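Local coordinates for protein polycyclic ketone monooxygenase (Myceliophthora thermophila, PDB 5MQ6) that uses FAD and NADPH to insert one oxygen atom beside the carbonyl of ketones, polycyclic ones especially, giving esters or lactones, at residues A[138-150]-A[161-173]. Numbering follows the deposited sequence.
Sequences SYMPLLEETGYIP and LEHAYRIATQWKL. With FAD (flavin-adenine dinucleotide), chain B.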
ATOM      1  N   SER A 138       9.053  -7.627 -12.066  1.00 21.84           N
ATOM      2  CA  SER A 138       9.173  -7.935 -10.646  1.00 18.01           C
ATOM      3  C   SER A 138       7.865  -7.817  -9.902  1.00 19.69           C
ATOM      4  O   SER A 138       7.652  -8.529  -8.923  1.00 22.73           O
ATOM      5  CB  SER A 138      10.270  -7.023 -10.053  1.00 16.94           C
ATOM      6  OG  SER A 138      11.561  -7.506 -10.580  1.00 20.11           O
ATOM      7  N   TYR A 139       6.976  -6.953 -10.396  1.00 19.72           N
ATOM      8  CA  TYR A 139       5.754  -6.573  -9.707  1.00 19.60           C
ATOM      9  C   TYR A 139       4.529  -7.378 -10.124  1.00 20.73           C
ATOM     10  O   TYR A 139       3.800  -7.866  -9.273  1.00 19.48           O
ATOM     11  CB  TYR A 139       5.477  -5.091  -9.877  1.00 23.06           C
ATOM     12  CG  TYR A 139       4.199  -4.702  -9.185  1.00 22.00           C
ATOM     13  CD1 TYR A 139       4.141  -4.619  -7.810  1.00 21.95           C
ATOM     14  CD2 TYR A 139       3.083  -4.372  -9.916  1.00 24.94           C
ATOM     15  CE1 TYR A 139       2.944  -4.265  -7.165  1.00 23.49           C
ATOM     16  CE2 TYR A 139       1.891  -4.041  -9.332  1.00 24.25           C
ATOM     17  CZ  TYR A 139       1.804  -4.007  -7.943  1.00 28.07           C
ATOM     18  OH  TYR A 139       0.604  -3.661  -7.365  1.00 23.28           O
ATOM     19  N   MET A 140       4.284  -7.509 -11.432  1.00 18.70           N
ATOM     20  CA  MET A 140       3.076  -8.206 -11.893  1.00 19.99           C
ATOM     21  C   MET A 140       3.113  -9.678 -11.429  1.00 19.24           C
ATOM     22  O   MET A 140       4.074 -10.374 -11.634  1.00 19.43           O
ATOM     23  CB  MET A 140       2.908  -8.068 -13.376  1.00 20.27           C
ATOM     24  CG  MET A 140       2.938  -6.581 -13.806  1.00 21.27           C
ATOM     25  SD  MET A 140       2.713  -6.340 -15.583  1.00 24.80           S
ATOM     26  CE  MET A 140       0.995  -6.815 -15.828  1.00 29.42           C
ATOM     27  N   PRO A 141       2.120 -10.128 -10.723  1.00 18.09           N
ATOM     28  CA  PRO A 141       2.115 -11.506 -10.282  1.00 18.53           C
ATOM     29  C   PRO A 141       1.937 -12.544 -11.340  1.00 17.89           C
ATOM     30  O   PRO A 141       1.268 -12.315 -12.343  1.00 20.66           O
ATOM     31  CB  PRO A 141       0.888 -11.630  -9.394  1.00 21.20           C
ATOM     32  CG  PRO A 141       0.213 -10.324  -9.394  1.00 24.20           C
ATOM     33  CD  PRO A 141       1.035  -9.320 -10.155  1.00 22.48           C
ATOM     34  N   LEU A 142       2.493 -13.715 -11.082  1.00 17.44           N
ATOM     35  CA  LEU A 142       2.173 -14.918 -11.861  1.00 20.18           C
ATOM     36  C   LEU A 142       2.514 -14.766 -13.327  1.00 21.34           C
ATOM     37  O   LEU A 142       1.826 -15.312 -14.199  1.00 20.18           O
ATOM     38  CB  LEU A 142       0.711 -15.326 -11.669  1.00 23.65           C
ATOM     39  CG  LEU A 142       0.274 -15.659 -10.214  1.00 24.89           C
ATOM     40  CD1 LEU A 142      -1.268 -15.569 -10.094  1.00 23.41           C
ATOM     41  CD2 LEU A 142       0.817 -17.010  -9.801  1.00 25.65           C
ATOM     42  N   LEU A 143       3.619 -14.080 -13.597  1.00 20.81           N
ATOM     43  CA  LEU A 143       4.069 -13.896 -14.976  1.00 24.49           C
ATOM     44  C   LEU A 143       4.406 -15.229 -15.623  1.00 25.12           C
ATOM     45  O   LEU A 143       3.927 -15.549 -16.706  1.00 27.82           O
ATOM     46  CB  LEU A 143       5.261 -12.889 -15.054  1.00 21.82           C
ATOM     47  CG  LEU A 143       4.777 -11.444 -14.888  1.00 20.73           C
ATOM     48  CD1 LEU A 143       5.890 -10.424 -15.103  1.00 24.08           C
ATOM     49  CD2 LEU A 143       3.570 -11.036 -15.721  1.00 21.64           C
ATOM     50  N   GLU A 144       5.183 -16.032 -14.932  1.00 27.38           N
ATOM     51  CA  GLU A 144       5.571 -17.288 -15.519  1.00 29.82           C
ATOM     52  C   GLU A 144       4.336 -18.173 -15.738  1.00 33.14           C
ATOM     53  O   GLU A 144       4.281 -18.860 -16.732  1.00 30.52           O
ATOM     54  CB  GLU A 144       6.551 -18.012 -14.673  1.00 29.39           C
ATOM     55  CG  GLU A 144       7.022 -19.323 -15.345  1.00 34.99           C
ATOM     56  CD  GLU A 144       8.142 -20.003 -14.581  1.00 40.35           C
ATOM     57  OE1 GLU A 144       8.602 -19.513 -13.507  1.00 40.12           O
ATOM     58  OE2 GLU A 144       8.545 -21.076 -15.043  1.00 41.50           O
ATOM     59  N   GLU A 145       3.356 -18.127 -14.828  1.00 31.66           N
ATOM     60  CA  GLU A 145       2.203 -19.027 -14.875  1.00 28.92           C
ATOM     61  C   GLU A 145       1.146 -18.599 -15.866  1.00 25.88           C
ATOM     62  O   GLU A 145       0.390 -19.428 -16.383  1.00 29.62           O
ATOM     63  CB  GLU A 145       1.558 -19.174 -13.511  1.00 28.32           C
ATOM     64  CG  GLU A 145       2.477 -19.784 -12.495  1.00 30.42           C
ATOM     65  CD  GLU A 145       3.437 -18.809 -11.767  1.00 34.39           C
ATOM     66  OE1 GLU A 145       3.830 -17.652 -12.151  1.00 22.84           O
ATOM     67  OE2 GLU A 145       3.897 -19.305 -10.763  1.00 36.08           O
ATOM     68  N   THR A 146       1.083 -17.322 -16.173  1.00 21.45           N
ATOM     69  CA  THR A 146       0.171 -16.860 -17.156  1.00 24.15           C
ATOM     70  C   THR A 146       0.808 -16.831 -18.561  1.00 28.18           C
ATOM     71  O   THR A 146       0.103 -16.683 -19.560  1.00 30.97           O
ATOM     72  CB  THR A 146      -0.283 -15.473 -16.834  1.00 23.84           C
ATOM     73  OG1 THR A 146       0.860 -14.655 -16.588  1.00 26.09           O
ATOM     74  CG2 THR A 146      -1.191 -15.458 -15.587  1.00 28.03           C
ATOM     75  N   GLY A 147       2.136 -16.920 -18.645  1.00 28.83           N
ATOM     76  CA  GLY A 147       2.830 -16.613 -19.899  1.00 30.71           C
ATOM     77  C   GLY A 147       2.820 -15.158 -20.422  1.00 27.18           C
ATOM     78  O   GLY A 147       3.258 -14.899 -21.491  1.00 28.56           O
ATOM     79  N   TYR A 148       2.376 -14.195 -19.651  1.00 24.59           N
ATOM     80  CA  TYR A 148       2.243 -12.836 -20.106  1.00 24.44           C
ATOM     81  C   TYR A 148       3.596 -12.122 -20.093  1.00 28.89           C
ATOM     82  O   TYR A 148       4.425 -12.343 -19.189  1.00 26.09           O
ATOM     83  CB  TYR A 148       1.276 -12.076 -19.229  1.00 24.20           C
ATOM     84  CG  TYR A 148       1.069 -10.669 -19.718  1.00 24.44           C
ATOM     85  CD1 TYR A 148       0.482 -10.429 -20.973  1.00 26.46           C
ATOM     86  CD2 TYR A 148       1.489  -9.582 -18.971  1.00 24.29           C
ATOM     87  CE1 TYR A 148       0.296  -9.153 -21.448  1.00 26.65           C
ATOM     88  CE2 TYR A 148       1.313  -8.270 -19.459  1.00 26.32           C
ATOM     89  CZ  TYR A 148       0.748  -8.067 -20.695  1.00 27.81           C
ATOM     90  OH  TYR A 148       0.584  -6.812 -21.171  1.00 28.89           O
ATOM     91  N   ILE A 149       3.825 -11.299 -21.120  1.00 29.12           N
ATOM     92  CA  ILE A 149       5.082 -10.546 -21.274  1.00 29.50           C
ATOM     93  C   ILE A 149       4.646  -9.116 -21.181  1.00 25.89           C
ATOM     94  O   ILE A 149       3.996  -8.637 -22.093  1.00 27.13           O
ATOM     95  CB  ILE A 149       5.791 -10.803 -22.647  1.00 29.68           C
ATOM     96  CG1 ILE A 149       6.179 -12.240 -22.755  1.00 29.72           C
ATOM     97  CG2 ILE A 149       7.072  -9.985 -22.812  1.00 26.81           C
ATOM     98  CD1 ILE A 149       6.664 -12.700 -24.110  1.00 37.79           C
ATOM     99  N   PRO A 150       4.993  -8.413 -20.087  1.00 21.12           N
ATOM    100  CA  PRO A 150       4.701  -7.027 -20.017  1.00 21.42           C
ATOM    101  C   PRO A 150       5.346  -6.199 -21.155  1.00 23.63           C
ATOM    102  O   PRO A 150       6.438  -6.558 -21.617  1.00 19.67           O
ATOM    103  CB  PRO A 150       5.221  -6.619 -18.629  1.00 21.40           C
ATOM    104  CG  PRO A 150       5.208  -7.877 -17.863  1.00 22.40           C
ATOM    105  CD  PRO A 150       5.714  -8.842 -18.893  1.00 23.54           C
ATOM    106  N   LEU A 161      -4.548  -3.540 -14.773  1.00 22.64           N
ATOM    107  CA  LEU A 161      -5.915  -3.976 -14.622  1.00 23.95           C
ATOM    108  C   LEU A 161      -6.248  -5.198 -15.535  1.00 24.32           C
ATOM    109  O   LEU A 161      -6.853  -6.229 -15.081  1.00 19.50           O
ATOM    110  CB  LEU A 161      -6.821  -2.793 -14.845  1.00 22.42           C
ATOM    111  CG  LEU A 161      -8.320  -3.041 -14.858  1.00 24.76           C
ATOM    112  CD1 LEU A 161      -8.722  -3.530 -13.480  1.00 26.68           C
ATOM    113  CD2 LEU A 161      -9.087  -1.721 -15.081  1.00 25.77           C
ATOM    114  N   GLU A 162      -5.798  -5.126 -16.785  1.00 20.50           N
ATOM    115  CA  GLU A 162      -6.030  -6.216 -17.685  1.00 23.39           C
ATOM    116  C   GLU A 162      -5.373  -7.529 -17.143  1.00 26.29           C
ATOM    117  O   GLU A 162      -5.918  -8.618 -17.289  1.00 22.89           O
ATOM    118  CB  GLU A 162      -5.571  -5.831 -19.101  1.00 26.85           C
ATOM    119  CG  GLU A 162      -5.383  -7.003 -20.070  1.00 27.88           C
ATOM    120  CD  GLU A 162      -4.704  -6.544 -21.380  1.00 39.11           C
ATOM    121  OE1 GLU A 162      -3.524  -6.880 -21.673  1.00 44.24           O
ATOM    122  OE2 GLU A 162      -5.338  -5.787 -22.113  1.00 36.68           O
ATOM    123  N   HIS A 163      -4.216  -7.417 -16.498  1.00 23.80           N
ATOM    124  CA  HIS A 163      -3.557  -8.584 -15.970  1.00 22.56           C
ATOM    125  C   HIS A 163      -4.348  -9.239 -14.816  1.00 20.72           C
ATOM    126  O   HIS A 163      -4.391 -10.487 -14.741  1.00 21.33           O
ATOM    127  CB  HIS A 163      -2.171  -8.276 -15.546  1.00 20.21           C
ATOM    128  CG  HIS A 163      -1.397  -9.475 -15.125  1.00 21.17           C
ATOM    129  ND1 HIS A 163      -1.083 -10.512 -15.995  1.00 26.19           N
ATOM    130  CD2 HIS A 163      -0.792  -9.776 -13.953  1.00 18.27           C
ATOM    131  CE1 HIS A 163      -0.325 -11.399 -15.379  1.00 20.83           C
ATOM    132  NE2 HIS A 163      -0.112 -10.969 -14.145  1.00 21.34           N
ATOM    133  N   ALA A 164      -4.918  -8.407 -13.960  1.00 18.44           N
ATOM    134  CA  ALA A 164      -5.859  -8.861 -12.945  1.00 20.14           C
ATOM    135  C   ALA A 164      -7.001  -9.690 -13.580  1.00 22.51           C
ATOM    136  O   ALA A 164      -7.333 -10.795 -13.113  1.00 23.14           O
ATOM    137  CB  ALA A 164      -6.435  -7.612 -12.235  1.00 20.30           C
ATOM    138  N   TYR A 165      -7.564  -9.167 -14.664  1.00 21.68           N
ATOM    139  CA  TYR A 165      -8.565  -9.900 -15.473  1.00 22.78           C
ATOM    140  C   TYR A 165      -8.015 -11.134 -16.105  1.00 22.87           C
ATOM    141  O   TYR A 165      -8.692 -12.163 -16.116  1.00 23.28           O
ATOM    142  CB  TYR A 165      -9.295  -8.992 -16.496  1.00 22.42           C
ATOM    143  CG  TYR A 165     -10.382  -8.345 -15.755  1.00 21.01           C
ATOM    144  CD1 TYR A 165     -10.137  -7.339 -14.811  1.00 21.50           C
ATOM    145  CD2 TYR A 165     -11.721  -8.804 -15.904  1.00 24.19           C
ATOM    146  CE1 TYR A 165     -11.189  -6.731 -14.073  1.00 21.02           C
ATOM    147  CE2 TYR A 165     -12.773  -8.200 -15.179  1.00 22.81           C
ATOM    148  CZ  TYR A 165     -12.486  -7.198 -14.243  1.00 21.66           C
ATOM    149  OH  TYR A 165     -13.498  -6.744 -13.463  1.00 23.15           O
ATOM    150  N   ARG A 166      -6.764 -11.070 -16.555  1.00 22.79           N
ATOM    151  CA  ARG A 166      -6.125 -12.250 -17.107  1.00 20.28           C
ATOM    152  C   ARG A 166      -6.053 -13.364 -16.055  1.00 23.58           C
ATOM    153  O   ARG A 166      -6.249 -14.583 -16.343  1.00 23.86           O
ATOM    154  CB  ARG A 166      -4.739 -11.914 -17.646  1.00 22.26           C
ATOM    155  CG  ARG A 166      -3.905 -13.117 -18.056  1.00 23.28           C
ATOM    156  CD  ARG A 166      -2.587 -12.726 -18.755  1.00 29.07           C
ATOM    157  NE  ARG A 166      -2.836 -11.828 -19.864  1.00 27.93           N
ATOM    158  CZ  ARG A 166      -2.727 -10.498 -19.888  1.00 30.53           C
ATOM    159  NH1 ARG A 166      -2.251  -9.788 -18.858  1.00 28.11           N
ATOM    160  NH2 ARG A 166      -3.131  -9.870 -20.998  1.00 29.34           N
ATOM    161  N   ILE A 167      -5.699 -12.980 -14.834  1.00 24.21           N
ATOM    162  CA  ILE A 167      -5.562 -13.984 -13.766  1.00 20.88           C
ATOM    163  C   ILE A 167      -6.949 -14.546 -13.456  1.00 20.97           C
ATOM    164  O   ILE A 167      -7.117 -15.756 -13.382  1.00 20.45           O
ATOM    165  CB  ILE A 167      -4.899 -13.418 -12.500  1.00 21.58           C
ATOM    166  CG1 ILE A 167      -3.427 -13.115 -12.826  1.00 23.45           C
ATOM    167  CG2 ILE A 167      -4.940 -14.428 -11.327  1.00 20.74           C
ATOM    168  CD1 ILE A 167      -2.780 -12.125 -11.919  1.00 23.89           C
ATOM    169  N   ALA A 168      -7.924 -13.672 -13.265  1.00 22.52           N
ATOM    170  CA  ALA A 168      -9.252 -14.167 -12.912  1.00 23.89           C
ATOM    171  C   ALA A 168      -9.827 -15.097 -13.962  1.00 25.32           C
ATOM    172  O   ALA A 168     -10.521 -16.101 -13.633  1.00 24.74           O
ATOM    173  CB  ALA A 168     -10.175 -13.000 -12.682  1.00 24.42           C
ATOM    174  N   THR A 169      -9.514 -14.799 -15.233  1.00 25.96           N
ATOM    175  CA  THR A 169      -9.925 -15.629 -16.365  1.00 25.63           C
ATOM    176  C   THR A 169      -9.226 -16.957 -16.339  1.00 25.94           C
ATOM    177  O   THR A 169      -9.857 -18.003 -16.459  1.00 25.60           O
ATOM    178  CB  THR A 169      -9.593 -14.911 -17.674  1.00 25.36           C
ATOM    179  OG1 THR A 169     -10.473 -13.776 -17.796  1.00 21.87           O
ATOM    180  CG2 THR A 169      -9.744 -15.832 -18.916  1.00 28.13           C
ATOM    181  N   GLN A 170      -7.910 -16.920 -16.172  1.00 23.18           N
ATOM    182  CA  GLN A 170      -7.140 -18.123 -16.203  1.00 22.34           C
ATOM    183  C   GLN A 170      -7.593 -19.095 -15.101  1.00 25.91           C
ATOM    184  O   GLN A 170      -7.676 -20.302 -15.339  1.00 24.61           O
ATOM    185  CB  GLN A 170      -5.639 -17.846 -16.178  1.00 21.02           C
ATOM    186  CG  GLN A 170      -4.828 -19.102 -16.270  1.00 23.03           C
ATOM    187  CD  GLN A 170      -3.409 -18.878 -16.651  1.00 25.24           C
ATOM    188  OE1 GLN A 170      -3.048 -17.872 -17.269  1.00 25.53           O
ATOM    189  NE2 GLN A 170      -2.564 -19.808 -16.259  1.00 28.82           N
ATOM    190  N   TRP A 171      -7.913 -18.600 -13.917  1.00 24.34           N
ATOM    191  CA  TRP A 171      -8.282 -19.526 -12.836  1.00 25.13           C
ATOM    192  C   TRP A 171      -9.747 -19.582 -12.588  1.00 23.74           C
ATOM    193  O   TRP A 171     -10.164 -20.079 -11.549  1.00 22.79           O
ATOM    194  CB  TRP A 171      -7.477 -19.240 -11.545  1.00 24.01           C
ATOM    195  CG  TRP A 171      -6.088 -19.790 -11.613  1.00 24.54           C
ATOM    196  CD1 TRP A 171      -5.708 -20.973 -11.159  1.00 25.53           C
ATOM    197  CD2 TRP A 171      -4.902 -19.169 -12.165  1.00 20.99           C
ATOM    198  NE1 TRP A 171      -4.373 -21.149 -11.350  1.00 24.19           N
ATOM    199  CE2 TRP A 171      -3.852 -20.070 -11.985  1.00 20.73           C
ATOM    200  CE3 TRP A 171      -4.653 -17.977 -12.798  1.00 22.55           C
ATOM    201  CZ2 TRP A 171      -2.533 -19.810 -12.379  1.00 22.71           C
ATOM    202  CZ3 TRP A 171      -3.284 -17.667 -13.202  1.00 22.88           C
ATOM    203  CH2 TRP A 171      -2.281 -18.588 -13.027  1.00 23.69           C
ATOM    204  N   LYS A 172     -10.537 -19.102 -13.551  1.00 22.47           N
ATOM    205  CA  LYS A 172     -11.978 -19.204 -13.534  1.00 25.60           C
ATOM    206  C   LYS A 172     -12.601 -18.662 -12.306  1.00 25.21           C
ATOM    207  O   LYS A 172     -13.389 -19.277 -11.652  1.00 28.19           O
ATOM    208  CB  LYS A 172     -12.367 -20.663 -13.835  1.00 27.47           C
ATOM    209  CG  LYS A 172     -11.580 -21.109 -15.087  1.00 35.66           C
ATOM    210  CD  LYS A 172     -12.005 -22.419 -15.699  1.00 42.13           C
ATOM    211  CE  LYS A 172     -11.592 -23.566 -14.799  1.00 47.82           C
ATOM    212  NZ  LYS A 172     -10.140 -23.812 -14.639  1.00 54.64           N
ATOM    213  N   LEU A 173     -12.298 -17.416 -12.049  1.00 27.20           N
ATOM    214  CA  LEU A 173     -12.763 -16.759 -10.855  1.00 24.67           C
ATOM    215  C   LEU A 173     -13.911 -15.841 -11.078  1.00 19.89           C
ATOM    216  O   LEU A 173     -14.444 -15.321 -10.118  1.00 21.77           O
ATOM    217  CB  LEU A 173     -11.578 -16.013 -10.194  1.00 24.05           C
ATOM    218  CG  LEU A 173     -10.395 -16.851  -9.811  1.00 22.23           C
ATOM    219  CD1 LEU A 173      -9.280 -16.001  -9.181  1.00 22.24           C
ATOM    220  CD2 LEU A 173     -10.830 -17.804  -8.762  1.00 22.10           C
TER
HETATM  221  PA  FAD B 700      -5.640  -3.773  -2.851  1.00 20.54           P
HETATM  222  O1A FAD B 700      -5.769  -2.508  -2.068  1.00 23.30           O
HETATM  223  O2A FAD B 700      -5.079  -3.768  -4.261  1.00 21.76           O
HETATM  224  O5B FAD B 700      -7.091  -4.458  -2.922  1.00 23.73           O
HETATM  225  C5B FAD B 700      -7.855  -4.587  -1.770  1.00 21.99           C
HETATM  226  C4B FAD B 700      -9.310  -4.384  -2.137  1.00 23.15           C
HETATM  227  O4B FAD B 700     -10.081  -4.743  -0.974  1.00 21.89           O
HETATM  228  C3B FAD B 700      -9.715  -2.961  -2.511  1.00 22.37           C
HETATM  229  O3B FAD B 700     -10.543  -2.982  -3.645  1.00 22.08           O
HETATM  230  C2B FAD B 700     -10.485  -2.481  -1.312  1.00 23.45           C
HETATM  231  O2B FAD B 700     -11.460  -1.521  -1.641  1.00 24.39           O
HETATM  232  C1B FAD B 700     -11.085  -3.777  -0.810  1.00 21.95           C
HETATM  233  N9A FAD B 700     -11.507  -3.706   0.568  1.00 20.15           N
HETATM  234  C8A FAD B 700     -10.754  -3.302   1.631  1.00 23.62           C
HETATM  235  N7A FAD B 700     -11.520  -3.343   2.716  1.00 21.85           N
HETATM  236  C5A FAD B 700     -12.763  -3.743   2.397  1.00 18.10           C
HETATM  237  C6A FAD B 700     -14.000  -4.006   3.152  1.00 16.87           C
HETATM  238  N6A FAD B 700     -14.162  -3.824   4.447  1.00 17.32           N
HETATM  239  N1A FAD B 700     -14.975  -4.477   2.418  1.00 17.27           N
HETATM  240  C2A FAD B 700     -14.890  -4.660   1.079  1.00 14.50           C
HETATM  241  N3A FAD B 700     -13.846  -4.453   0.310  1.00 15.44           N
HETATM  242  C4A FAD B 700     -12.748  -3.960   0.963  1.00 18.09           C
HETATM  243  N1  FAD B 700       2.945  -1.204  -4.619  1.00 22.31           N
HETATM  244  C2  FAD B 700       4.068  -1.735  -5.206  1.00 27.80           C
HETATM  245  O2  FAD B 700       4.677  -2.652  -4.670  1.00 24.38           O
HETATM  246  N3  FAD B 700       4.516  -1.260  -6.376  1.00 32.47           N
HETATM  247  C4  FAD B 700       3.870  -0.252  -6.984  1.00 38.50           C
HETATM  248  O4  FAD B 700       4.323   0.134  -8.054  1.00 48.87           O
HETATM  249  C4X FAD B 700       2.660   0.389  -6.441  1.00 36.42           C
HETATM  250  N5  FAD B 700       1.984   1.437  -7.019  1.00 33.59           N
HETATM  251  C5X FAD B 700       0.883   1.920  -6.392  1.00 32.50           C
HETATM  252  C6  FAD B 700       0.137   3.055  -6.977  1.00 29.18           C
HETATM  253  C7  FAD B 700      -1.043   3.510  -6.217  1.00 35.98           C
HETATM  254  C7M FAD B 700      -1.885   4.659  -6.724  1.00 35.02           C
HETATM  255  C8  FAD B 700      -1.459   2.895  -4.923  1.00 37.43           C
HETATM  256  C8M FAD B 700      -2.682   3.353  -4.130  1.00 41.20           C
HETATM  257  C9  FAD B 700      -0.730   1.845  -4.402  1.00 35.71           C
HETATM  258  C9A FAD B 700       0.414   1.342  -5.084  1.00 35.80           C
HETATM  259  N10 FAD B 700       1.129   0.287  -4.491  1.00 29.98           N
HETATM  260  C10 FAD B 700       2.240  -0.216  -5.174  1.00 27.45           C
HETATM  261  C1' FAD B 700       0.687  -0.379  -3.245  1.00 33.28           C
HETATM  262  C2' FAD B 700      -0.477  -1.366  -3.676  1.00 32.49           C
HETATM  263  O2' FAD B 700      -1.621  -1.125  -2.844  1.00 32.73           O
HETATM  264  C3' FAD B 700      -0.085  -2.883  -3.669  1.00 30.78           C
HETATM  265  O3' FAD B 700       1.007  -3.088  -4.569  1.00 30.58           O
HETATM  266  C4' FAD B 700      -1.144  -3.894  -4.170  1.00 29.20           C
HETATM  267  O4' FAD B 700      -1.915  -3.464  -5.379  1.00 28.60           O
HETATM  268  C5' FAD B 700      -2.097  -4.270  -3.017  1.00 26.62           C
HETATM  269  O5' FAD B 700      -2.787  -5.495  -3.416  1.00 25.35           O
HETATM  270  P   FAD B 700      -3.890  -5.973  -2.328  1.00 23.91           P
HETATM  271  O1P FAD B 700      -4.826  -6.951  -3.128  1.00 25.67           O
HETATM  272  O2P FAD B 700      -3.103  -6.385  -1.076  1.00 26.20           O
HETATM  273  O3P FAD B 700      -4.681  -4.605  -1.867  1.00 22.70           O
HETATM  274  O   HOH W   1      -3.035 -16.342 -19.208  1.00 50.55           O
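Within the FAD-binding part of this Baeyer-Villiger monooxygenase, the loop and short helix 143-146 that follow flavin-contacting Y139 pack on helix 157-170 and its end, through H163, R166, I167, Q170 and W171. H163 NE2 donates to P141 O at 2.6 Å, nearly straight (174°) and in both the ring and carbonyl planes. At the ring's other nitrogen, R166 NH1 donates to H163 ND1 (3.2 Å); bonds at both nitrogens fix the imidazole's rotation and are consistent with a proton on NE2. M140 CE adds a contact 3.5 Å from H163 CB.

R166, bent at chi3 (-53°), lays its guanidinium flat on Y148: planes 4° apart, CZ 3.8 Å from the ring centroid, a stacked cation-pi pair. H163 ND1 and salt-bridged E162 OE1 both lie in the guanidinium plane, holding it over the ring, although E162 OE1 is met from above its carboxylate; the Y148 hydroxyl bonds to E159.

T146 is a knob among H163, R166, I167 and Q170. Q170 NE2 donates to E145 O (3.0 Å) from above the carbonyl plane. The W171 ring edge meets T146 CG2 and, through CH2, E145 CB (3.9 Å). L142 CD1 meets I167 CG2 at 4.0 Å. I167 and W171 continue onto V95 of helix 88-99, which carries FAD-binding G89, consistent with a Rossmann-type FAD-binding fold.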